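Saframycin Mx1 synthetase B (Legionella pneumophila subsp. pneumophila, PDB 3KXW) belongs to the ANL superfamily, in the fatty acid AMP ligase group, and holds 5'-O-[(S)-(dodecanoyloxy)(hydroxy)phosphoryl]adenosine in its pocket. Local coordinates at residues V14-V17 with R18-L22; E39-Y43 with E44-Q48; M513-V516 with A517-N520; F526-V529 with Y530-Q534. One frame throughout, in Å; residues are numbered along the deposited sequence.

Interaction 1: V14-V17 with R18-L22; sequences VDVV and RLRAL
Asp-15 and Arg-18, one turn apart on the alpha helix 13-23, form a salt bridge on the more open flank of this helix, while its valines face the protein. The backbone is regular: Arg-18 N binds Val-14 O at 3.0 Å, and Arg-20 N binds Val-16 O at 2.9 Å with an N-H...O angle of 170°. The tight side rests on Val-14, Val-16 and Val-17, all buried, with Val-14 and Val-17 packing on Tyr-87 of helix 76-87. Arg-20 is buried as well. Its extended chain runs alongside Val-16, whose CG1 lies 4.0 Å from Arg-20 NE, and carries the guanidinium on to Tyr-232 O and to a cation-pi contact with Tyr-7. On the looser flank both Asp-15 and Arg-18 are only partly buried. The Arg-18 chain first leans across Val-14, with CD 4.2 Å from Val-14 CG1, then bends at chi3 (56°), which brings the guanidinium back beside the carboxylate. The two planar groups are turned 71° apart, and the grip is a single, rather bent bond: Arg-18 NH1 reaches Asp-15 OD1 at 3.0 Å, from above the carboxylate plane.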
loop_
_atom_site.group_PDB
_atom_site.type_symbol
_atom_site.label_atom_id
_atom_site.label_comp_id
_atom_site.label_asym_id
_atom_site.label_seq_id
_atom_site.Cartn_x
_atom_site.Cartn_y
_atom_site.Cartn_z
ATOM N N VAL A 14 -3.250 -8.686 -20.965
ATOM C CA VAL A 14 -3.063 -10.053 -21.487
ATOM C C VAL A 14 -2.295 -10.025 -22.817
ATOM O O VAL A 14 -1.316 -10.764 -23.005
ATOM C CB VAL A 14 -4.395 -10.798 -21.674
ATOM C CG1 VAL A 14 -4.192 -12.127 -22.444
ATOM C CG2 VAL A 14 -5.050 -11.076 -20.308
ATOM N N ASP A 15 -2.747 -9.187 -23.742
ATOM C CA ASP A 15 -2.120 -9.131 -25.066
ATOM C C ASP A 15 -0.750 -8.486 -25.039
ATOM O O ASP A 15 0.122 -8.823 -25.852
ATOM C CB ASP A 15 -3.043 -8.465 -26.087
ATOM C CG ASP A 15 -4.197 -9.363 -26.472
ATOM O OD1 ASP A 15 -4.042 -10.608 -26.352
ATOM O OD2 ASP A 15 -5.241 -8.831 -26.891
ATOM N N VAL A 16 -0.544 -7.562 -24.102
ATOM C CA VAL A 16 0.783 -6.995 -23.928
ATOM C C VAL A 16 1.773 -8.090 -23.532
ATOM O O VAL A 16 2.880 -8.177 -24.089
ATOM C CB VAL A 16 0.817 -5.868 -22.879
ATOM C CG1 VAL A 16 2.278 -5.437 -22.623
ATOM C CG2 VAL A 16 -0.028 -4.687 -23.352
ATOM N N VAL A 17 1.396 -8.918 -22.554
ATOM C CA VAL A 17 2.286 -9.990 -22.107
ATOM C C VAL A 17 2.518 -11.008 -23.230
ATOM O O VAL A 17 3.648 -11.433 -23.462
ATOM C CB VAL A 17 1.755 -10.710 -20.845
ATOM C CG1 VAL A 17 2.633 -11.909 -20.502
ATOM C CG2 VAL A 17 1.712 -9.735 -19.673
ATOM N N ARG A 18 1.445 -11.389 -23.915
ATOM C CA ARG A 18 1.558 -12.329 -25.043
ATOM C C ARG A 18 2.552 -11.832 -26.093
ATOM O O ARG A 18 3.366 -12.607 -26.590
ATOM C CB ARG A 18 0.201 -12.578 -25.719
ATOM C CG ARG A 18 -0.746 -13.506 -24.927
ATOM C CD ARG A 18 -2.080 -13.769 -25.663
ATOM N NE ARG A 18 -1.897 -14.334 -27.019
ATOM C CZ ARG A 18 -2.090 -13.661 -28.156
ATOM N NH1 ARG A 18 -2.475 -12.385 -28.138
ATOM N NH2 ARG A 18 -1.910 -14.263 -29.337
ATOM N N LEU A 19 2.459 -10.551 -26.437
ATOM C CA LEU A 19 3.297 -9.970 -27.482
ATOM C C LEU A 19 4.747 -9.833 -27.033
ATOM O O LEU A 19 5.673 -10.139 -27.781
ATOM C CB LEU A 19 2.745 -8.624 -27.934
ATOM C CG LEU A 19 3.420 -8.040 -29.177
ATOM C CD1 LEU A 19 3.293 -9.002 -30.352
ATOM C CD2 LEU A 19 2.800 -6.678 -29.541
ATOM N N ARG A 20 4.950 -9.372 -25.808
ATOM C CA ARG A 20 6.301 -9.340 -25.266
ATOM C C ARG A 20 6.961 -10.716 -25.270
ATOM O O ARG A 20 8.158 -10.820 -25.520
ATOM C CB ARG A 20 6.315 -8.748 -23.864
ATOM C CG ARG A 20 6.081 -7.237 -23.891
ATOM C CD ARG A 20 6.532 -6.535 -22.623
ATOM N NE ARG A 20 6.269 -5.102 -22.698
ATOM C CZ ARG A 20 7.005 -4.206 -23.346
ATOM N NH1 ARG A 20 8.104 -4.554 -24.022
ATOM N NH2 ARG A 20 6.633 -2.934 -23.321
ATOM N N ALA A 21 6.192 -11.748 -24.941
ATOM C CA ALA A 21 6.726 -13.117 -24.956
ATOM C C ALA A 21 7.133 -13.607 -26.363
ATOM O O ALA A 21 7.956 -14.525 -26.492
ATOM C CB ALA A 21 5.756 -14.080 -24.298
ATOM N N LEU A 22 6.561 -12.995 -27.399
ATOM C CA LEU A 22 6.980 -13.290 -28.780
ATOM C C LEU A 22 8.183 -12.474 -29.222
ATOM O O LEU A 22 9.054 -12.991 -29.923
ATOM C CB LEU A 22 5.841 -13.041 -29.765
ATOM C CG LEU A 22 4.553 -13.799 -29.541
ATOM C CD1 LEU A 22 3.617 -13.506 -30.681
ATOM C CD2 LEU A 22 4.834 -15.312 -29.419
#

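Interaction 2: E39-Y43 with E44-Q48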
loop_
_atom_site.group_PDB
_atom_site.type_symbol
_atom_site.label_atom_id
_atom_site.label_comp_id
_atom_site.label_asym_id
_atom_site.label_seq_id
_atom_site.Cartn_x
_atom_site.Cartn_y
_atom_site.Cartn_z
ATOM N N GLU A 39 14.816 -16.281 -7.577
ATOM C CA GLU A 39 14.051 -16.946 -8.625
ATOM C C GLU A 39 13.533 -15.921 -9.621
ATOM O O GLU A 39 12.970 -14.890 -9.242
ATOM C CB GLU A 39 12.888 -17.750 -8.064
ATOM C CG GLU A 39 12.352 -18.781 -9.041
ATOM C CD GLU A 39 11.106 -19.484 -8.532
ATOM O OE1 GLU A 39 10.923 -19.556 -7.291
ATOM O OE2 GLU A 39 10.305 -19.960 -9.376
ATOM N N THR A 40 13.721 -16.219 -10.900
ATOM C CA THR A 40 13.445 -15.260 -11.964
ATOM C C THR A 40 12.518 -15.890 -12.994
ATOM O O THR A 40 12.596 -17.085 -13.247
ATOM C CB THR A 40 14.771 -14.806 -12.633
ATOM O OG1 THR A 40 15.461 -13.906 -11.751
ATOM C CG2 THR A 40 14.512 -14.059 -13.962
HETATM N N MSE A 41 11.634 -15.103 -13.581
HETATM C CA MSE A 41 10.892 -15.605 -14.735
HETATM C C MSE A 41 10.976 -14.641 -15.895
HETATM O O MSE A 41 10.967 -13.418 -15.722
HETATM C CB MSE A 41 9.428 -15.943 -14.408
HETATM C CG MSE A 41 8.593 -14.820 -13.862
HETATM SE SE MSE A 41 6.733 -15.490 -13.664
HETATM C CE MSE A 41 7.153 -17.407 -13.719
ATOM N N THR A 42 11.104 -15.213 -17.080
ATOM C CA THR A 42 11.192 -14.442 -18.303
ATOM C C THR A 42 9.777 -14.191 -18.807
ATOM O O THR A 42 8.827 -14.736 -18.262
ATOM C CB THR A 42 11.947 -15.230 -19.367
ATOM O OG1 THR A 42 11.234 -16.436 -19.638
ATOM C CG2 THR A 42 13.354 -15.587 -18.865
ATOM N N TYR A 43 9.629 -13.358 -19.840
ATOM C CA TYR A 43 8.307 -13.187 -20.453
ATOM C C TYR A 43 7.751 -14.501 -21.012
ATOM O O TYR A 43 6.580 -14.822 -20.827
ATOM C CB TYR A 43 8.344 -12.098 -21.525
ATOM C CG TYR A 43 8.165 -10.714 -20.936
ATOM C CD1 TYR A 43 9.253 -9.920 -20.631
ATOM C CD2 TYR A 43 6.912 -10.223 -20.673
ATOM C CE1 TYR A 43 9.085 -8.657 -20.074
ATOM C CE2 TYR A 43 6.729 -8.960 -20.125
ATOM C CZ TYR A 43 7.826 -8.185 -19.830
ATOM O OH TYR A 43 7.653 -6.939 -19.261
ATOM N N GLU A 44 8.592 -15.281 -21.684
ATOM C CA GLU A 44 8.115 -16.567 -22.198
ATOM C C GLU A 44 7.518 -17.394 -21.069
ATOM O O GLU A 44 6.453 -17.989 -21.219
ATOM C CB GLU A 44 9.255 -17.332 -22.873
ATOM C CG GLU A 44 8.927 -18.760 -23.268
ATOM C CD GLU A 44 10.100 -19.410 -23.973
ATOM O OE1 GLU A 44 10.907 -20.070 -23.297
ATOM O OE2 GLU A 44 10.235 -19.228 -25.199
ATOM N N GLN A 45 8.206 -17.437 -19.938
ATOM C CA GLN A 45 7.740 -18.249 -18.803
ATOM C C GLN A 45 6.445 -17.710 -18.183
ATOM O O GLN A 45 5.495 -18.465 -17.908
ATOM C CB GLN A 45 8.825 -18.344 -17.729
ATOM C CG GLN A 45 10.047 -19.178 -18.126
ATOM C CD GLN A 45 11.119 -19.163 -17.041
ATOM O OE1 GLN A 45 11.579 -18.101 -16.624
ATOM N NE2 GLN A 45 11.515 -20.351 -16.579
ATOM N N LEU A 46 6.416 -16.403 -17.949
ATOM C CA LEU A 46 5.227 -15.770 -17.402
ATOM C C LEU A 46 3.995 -16.059 -18.275
ATOM O O LEU A 46 2.938 -16.467 -17.788
ATOM C CB LEU A 46 5.481 -14.266 -17.280
ATOM C CG LEU A 46 4.358 -13.387 -16.749
ATOM C CD1 LEU A 46 3.927 -13.835 -15.359
ATOM C CD2 LEU A 46 4.761 -11.896 -16.771
ATOM N N ASP A 47 4.129 -15.844 -19.573
ATOM C CA ASP A 47 3.058 -16.161 -20.523
ATOM C C ASP A 47 2.651 -17.658 -20.474
ATOM O O ASP A 47 1.448 -17.993 -20.459
ATOM C CB ASP A 47 3.544 -15.768 -21.925
ATOM C CG ASP A 47 2.531 -16.038 -23.017
ATOM O OD1 ASP A 47 1.396 -15.542 -22.933
ATOM O OD2 ASP A 47 2.911 -16.717 -23.988
ATOM N N GLN A 48 3.627 -18.563 -20.445
ATOM C CA GLN A 48 3.293 -19.994 -20.391
ATOM C C GLN A 48 2.563 -20.376 -19.085
ATOM O O GLN A 48 1.561 -21.103 -19.119
ATOM C CB GLN A 48 4.523 -20.902 -20.622
ATOM C CG GLN A 48 5.043 -20.929 -22.085
ATOM C CD GLN A 48 3.953 -21.238 -23.101
ATOM O OE1 GLN A 48 3.629 -20.408 -23.950
ATOM N NE2 GLN A 48 3.406 -22.439 -23.042
HETATM O O HOH W 1 14.096 -17.792 -16.036
HETATM O O HOH W 2 12.632 -19.608 -13.620
HETATM O O HOH W 3 12.681 -18.170 -21.270
#
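Tyr-43, Gln-45 and Leu-46 lose most surface where strand 37-42 turns into helix 43-59, and Gln-45 organises the junction with Thr-42. These two form a capping box. Thr-42, the N-cap, has OG1 set between its backbone N and carbonyl carbon (chi1 61°), where it accepts Gln-45 N at 3.2 Å. In return the extended Gln-45 chain reaches back, and its OE1 takes Thr-42 N at 3.0 Å in the plane of the amide, on a lone pair. Two waters tie the same amide to Thr-40 O: one donates to Gln-45 OE1, the other accepts from NE2, so both ends of the amide are held and its flip is fixed. Leu-46 is bound through its backbone, N to Thr-42 O at 2.9 Å, while its CD1 meets SE of selenomethionine Met-41 at 3.7 Å, the two chains crossing at about a right angle. Tyr-43 starts the first turn, its O accepting Asp-47 N at 2.9 Å, and its OH hydrogen-bonds to Ile-231 O. The axes of the short strand and helix segments run at 82° to each other and pass 6.0 Å apart, a sharp corner. Strand 28-34 pairs with the strand, helix 76-87 covers Met-41 and Leu-46, and helix 13-23 lies against Tyr-43 and Asp-47.

Interaction 3: M513-V516 with A517-N520; sequences MDDV and AQDN
Selenomethionine Met-513 lies over Ala-517 and Gln-518 where the chain enters helix 515-533. Its CB comes 4.2 Å from Gln-518 CG, a loose contact. The next atom is the tight one: CG, anti to the backbone N (chi1 -176°), presses on Ala-517 CB at 3.5 Å, closer than usual for two carbons, and also touches Gln-518 CG. SE then passes over the root of Gln-518, 3.9 Å from its CA, and the chain bends at chi3 to its terminal CE. The Gln-518 side chain crosses that of Met-513 at a slant, extended beyond CG. It takes the amide back to the residue it packs on, where NE2 approaches Met-513 O at 2.9 Å, but with an N-H...O angle of 123° this is a weak bond. The firmer hold is at Asp-514, the N-cap. Its CG sits between the backbone N and the carbonyl carbon (chi1 61°), which lets OD1 reach over the first turn and accept Ala-517 N at 2.9 Å, met nearly along the C-O axis. The carboxylate would also be expected to suit the positive end of the helix dipole. The backbone turn closes as Gln-518 N binds Asp-514 O at 3.0 Å. One turn on, Val-516 CG1 runs alongside the Asn-520 amide, and a water donates to Val-516 O and, weakly, to Asn-520 OD1. The whole is an aspartate N-cap with a hydrophobic residue just ahead of it, at the surface start of the helix in the beta-alpha-beta unit formed with strands 499-508 and 539-544.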
loop_
_atom_site.group_PDB
_atom_site.type_symbol
_atom_site.label_atom_id
_atom_site.label_comp_id
_atom_site.label_asym_id
_atom_site.label_seq_id
_atom_site.Cartn_x
_atom_site.Cartn_y
_atom_site.Cartn_z
HETATM N N MSE A 513 13.799 -4.162 32.062
HETATM C CA MSE A 513 14.109 -4.677 30.721
HETATM C C MSE A 513 15.258 -3.895 30.102
HETATM O O MSE A 513 15.195 -2.673 30.020
HETATM C CB MSE A 513 12.875 -4.604 29.808
HETATM C CG MSE A 513 13.092 -5.205 28.427
HETATM SE SE MSE A 513 11.441 -5.041 27.432
HETATM C CE MSE A 513 10.274 -6.256 28.469
ATOM N N ASP A 514 16.316 -4.593 29.698
ATOM C CA ASP A 514 17.526 -3.919 29.206
ATOM C C ASP A 514 17.325 -3.312 27.817
ATOM O O ASP A 514 16.324 -3.603 27.149
ATOM C CB ASP A 514 18.758 -4.837 29.260
ATOM C CG ASP A 514 18.612 -6.097 28.405
ATOM O OD1 ASP A 514 18.301 -5.988 27.195
ATOM O OD2 ASP A 514 18.838 -7.208 28.951
ATOM N N ASP A 515 18.252 -2.454 27.384
ATOM C CA ASP A 515 18.030 -1.687 26.142
ATOM C C ASP A 515 17.880 -2.554 24.903
ATOM O O ASP A 515 17.076 -2.252 24.025
ATOM C CB ASP A 515 19.132 -0.651 25.899
ATOM C CG ASP A 515 19.081 0.496 26.886
ATOM O OD1 ASP A 515 18.035 0.672 27.558
ATOM O OD2 ASP A 515 20.094 1.212 26.998
ATOM N N VAL A 516 18.644 -3.636 24.824
ATOM C CA VAL A 516 18.501 -4.523 23.684
ATOM C C VAL A 516 17.132 -5.194 23.645
ATOM O O VAL A 516 16.503 -5.281 22.576
ATOM C CB VAL A 516 19.625 -5.581 23.642
ATOM C CG1 VAL A 516 19.324 -6.642 22.572
ATOM C CG2 VAL A 516 20.986 -4.903 23.412
ATOM N N ALA A 517 16.663 -5.665 24.797
ATOM C CA ALA A 517 15.370 -6.345 24.857
ATOM C C ALA A 517 14.257 -5.360 24.496
ATOM O O ALA A 517 13.301 -5.711 23.796
ATOM C CB ALA A 517 15.145 -6.966 26.239
ATOM N N GLN A 518 14.399 -4.125 24.963
ATOM C CA GLN A 518 13.436 -3.084 24.646
ATOM C C GLN A 518 13.371 -2.880 23.133
ATOM O O GLN A 518 12.302 -2.925 22.534
ATOM C CB GLN A 518 13.809 -1.771 25.335
ATOM C CG GLN A 518 13.556 -1.759 26.844
ATOM C CD GLN A 518 13.918 -0.422 27.473
ATOM O OE1 GLN A 518 14.197 0.545 26.769
ATOM N NE2 GLN A 518 13.912 -0.361 28.800
ATOM N N ASP A 519 14.529 -2.665 22.522
ATOM C CA ASP A 519 14.593 -2.510 21.075
ATOM C C ASP A 519 13.947 -3.651 20.314
ATOM O O ASP A 519 13.178 -3.412 19.378
ATOM C CB ASP A 519 16.040 -2.303 20.628
ATOM C CG ASP A 519 16.546 -0.914 20.968
ATOM O OD1 ASP A 519 15.749 -0.104 21.491
ATOM O OD2 ASP A 519 17.731 -0.614 20.710
ATOM N N ASN A 520 14.262 -4.886 20.703
ATOM C CA ASN A 520 13.667 -6.075 20.106
ATOM C C ASN A 520 12.158 -6.057 20.286
ATOM O O ASN A 520 11.405 -6.329 19.355
ATOM C CB ASN A 520 14.236 -7.345 20.778
ATOM C CG ASN A 520 15.654 -7.670 20.331
ATOM O OD1 ASN A 520 16.070 -7.293 19.229
ATOM N ND2 ASN A 520 16.411 -8.390 21.185
HETATM O O HOH W 4 17.736 -5.229 19.896
#

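Interaction 4: F526-V529 with Y530-Q534; sequences FELV and YENHQ
From Phe-526 O to Tyr-530 N (3.1 Å) and from Leu-528 O to Asn-532 N (2.9 Å) the helix is regular, but His-533 N reaches Val-529 O with a bent N-H...O angle of 138°, and Gln-534 leaves helical geometry with positive phi. Along one face Leu-528 CD1 leans across the Asn-532 amide, 3.6 Å from ND2. That amide nitrogen has its polar partner in Ser-476 OG, which His-533 NE2 also binds, so the serine of helix 469-479 ties down the last turn at two points. On another face Glu-527 and Glu-531 run side by side, pointing the same way, and their methylenes meet at CG to CG, 4.1 Å. Their carboxylates are 78° apart in plane, with Glu-527 OE2 and Glu-531 OE1 4.7 Å from each other; the bend of Glu-531 at chi2 (-106°) turns its end off the line of the chain. Phe-526 and Tyr-530 both pack on Leu-246 of helix 242-247. The chemistry is therefore divided: Asn-532 ND2 and His-533 NE2 share one serine hydroxyl, whereas the two like charges, near but not touching, may raise the proton affinity of one glutamate.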
loop_
_atom_site.group_PDB
_atom_site.type_symbol
_atom_site.label_atom_id
_atom_site.label_comp_id
_atom_site.label_asym_id
_atom_site.label_seq_id
_atom_site.Cartn_x
_atom_site.Cartn_y
_atom_site.Cartn_z
ATOM N N PHE A 526 6.013 -3.451 16.300
ATOM C CA PHE A 526 5.796 -2.836 14.997
ATOM C C PHE A 526 5.448 -3.881 13.938
ATOM O O PHE A 526 4.461 -3.737 13.195
ATOM C CB PHE A 526 6.989 -1.967 14.558
ATOM C CG PHE A 526 6.689 -1.143 13.336
ATOM C CD1 PHE A 526 6.216 0.155 13.449
ATOM C CD2 PHE A 526 6.831 -1.693 12.079
ATOM C CE1 PHE A 526 5.928 0.911 12.302
ATOM C CE2 PHE A 526 6.533 -0.962 10.935
ATOM C CZ PHE A 526 6.076 0.345 11.056
ATOM N N GLU A 527 6.230 -4.949 13.882
ATOM C CA GLU A 527 5.973 -6.030 12.915
ATOM C C GLU A 527 4.607 -6.710 13.088
ATOM O O GLU A 527 3.884 -6.968 12.121
ATOM C CB GLU A 527 7.104 -7.054 12.969
ATOM C CG GLU A 527 6.888 -8.262 12.065
ATOM C CD GLU A 527 7.931 -9.357 12.309
ATOM O OE1 GLU A 527 9.151 -9.047 12.307
ATOM O OE2 GLU A 527 7.527 -10.514 12.534
ATOM N N LEU A 528 4.231 -6.972 14.332
ATOM C CA LEU A 528 2.943 -7.598 14.606
ATOM C C LEU A 528 1.767 -6.805 14.086
ATOM O O LEU A 528 0.872 -7.360 13.449
ATOM C CB LEU A 528 2.770 -7.832 16.113
ATOM C CG LEU A 528 1.444 -8.469 16.518
ATOM C CD1 LEU A 528 1.380 -9.921 16.035
ATOM C CD2 LEU A 528 1.272 -8.417 18.029
ATOM N N VAL A 529 1.740 -5.506 14.377
ATOM C CA VAL A 529 0.614 -4.677 13.974
ATOM C C VAL A 529 0.597 -4.499 12.441
ATOM O O VAL A 529 -0.457 -4.493 11.807
ATOM C CB VAL A 529 0.678 -3.310 14.690
ATOM C CG1 VAL A 529 -0.432 -2.406 14.195
ATOM C CG2 VAL A 529 0.596 -3.524 16.216
ATOM N N TYR A 530 1.772 -4.349 11.857
ATOM C CA TYR A 530 1.867 -4.239 10.402
ATOM C C TYR A 530 1.289 -5.471 9.699
ATOM O O TYR A 530 0.506 -5.343 8.746
ATOM C CB TYR A 530 3.307 -4.024 9.975
ATOM C CG TYR A 530 3.443 -3.826 8.485
ATOM C CD1 TYR A 530 3.402 -2.558 7.920
ATOM C CD2 TYR A 530 3.586 -4.926 7.638
ATOM C CE1 TYR A 530 3.524 -2.388 6.537
ATOM C CE2 TYR A 530 3.714 -4.765 6.264
ATOM C CZ TYR A 530 3.685 -3.502 5.719
ATOM O OH TYR A 530 3.818 -3.374 4.342
ATOM N N GLU A 531 1.663 -6.650 10.184
ATOM C CA GLU A 531 1.207 -7.925 9.613
ATOM C C GLU A 531 -0.270 -8.233 9.846
ATOM O O GLU A 531 -0.965 -8.662 8.927
ATOM C CB GLU A 531 2.090 -9.061 10.127
ATOM C CG GLU A 531 3.545 -8.832 9.761
ATOM C CD GLU A 531 4.072 -9.730 8.643
ATOM O OE1 GLU A 531 4.450 -10.884 8.966
ATOM O OE2 GLU A 531 4.178 -9.275 7.461
ATOM N N ASN A 532 -0.746 -7.997 11.069
ATOM C CA ASN A 532 -2.123 -8.309 11.430
ATOM C C ASN A 532 -3.142 -7.268 10.990
ATOM O O ASN A 532 -4.311 -7.598 10.800
ATOM C CB ASN A 532 -2.245 -8.528 12.947
ATOM C CG ASN A 532 -1.606 -9.841 13.414
ATOM O OD1 ASN A 532 -0.841 -10.479 12.684
ATOM N ND2 ASN A 532 -1.921 -10.243 14.646
ATOM N N HIS A 533 -2.715 -6.016 10.832
ATOM C CA HIS A 533 -3.669 -4.919 10.621
ATOM C C HIS A 533 -3.344 -3.962 9.481
ATOM O O HIS A 533 -4.120 -3.046 9.178
ATOM C CB HIS A 533 -3.853 -4.143 11.927
ATOM C CG HIS A 533 -4.276 -5.018 13.055
ATOM N ND1 HIS A 533 -5.573 -5.464 13.200
ATOM C CD2 HIS A 533 -3.562 -5.599 14.047
ATOM C CE1 HIS A 533 -5.647 -6.245 14.268
ATOM N NE2 HIS A 533 -4.439 -6.345 14.798
ATOM N N GLN A 534 -2.206 -4.183 8.848
ATOM C CA GLN A 534 -1.743 -3.275 7.795
ATOM C C GLN A 534 -1.707 -1.842 8.304
ATOM O O GLN A 534 -2.092 -0.916 7.587
ATOM C CB GLN A 534 -2.632 -3.392 6.539
ATOM C CG GLN A 534 -2.491 -4.722 5.792
ATOM C CD GLN A 534 -3.028 -5.896 6.587
ATOM O OE1 GLN A 534 -4.214 -5.941 6.938
ATOM N NE2 GLN A 534 -2.161 -6.858 6.877
#

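Interactions 1 and 2 touch: helix 13-23 packs on the start of helix 43-59, Arg-20 CD lying 3.5 Å from Tyr-43 CE2 and Ala-21 CB 3.7 Å from Asp-47 CB. Interactions 3 and 4 share helix 515-533, their centres about 20 Å apart. Interaction 1 is mostly buried, 2 and 4 are partly so, and 3 lies at the surface. Interactions 2 and 3 both cap a helix start, one with a threonine and a reciprocal glutamine, the other with an aspartate. Within helix 13-23, interaction 1 pairs opposite charges, whereas interaction 4, near a helix end, sets like charges side by side.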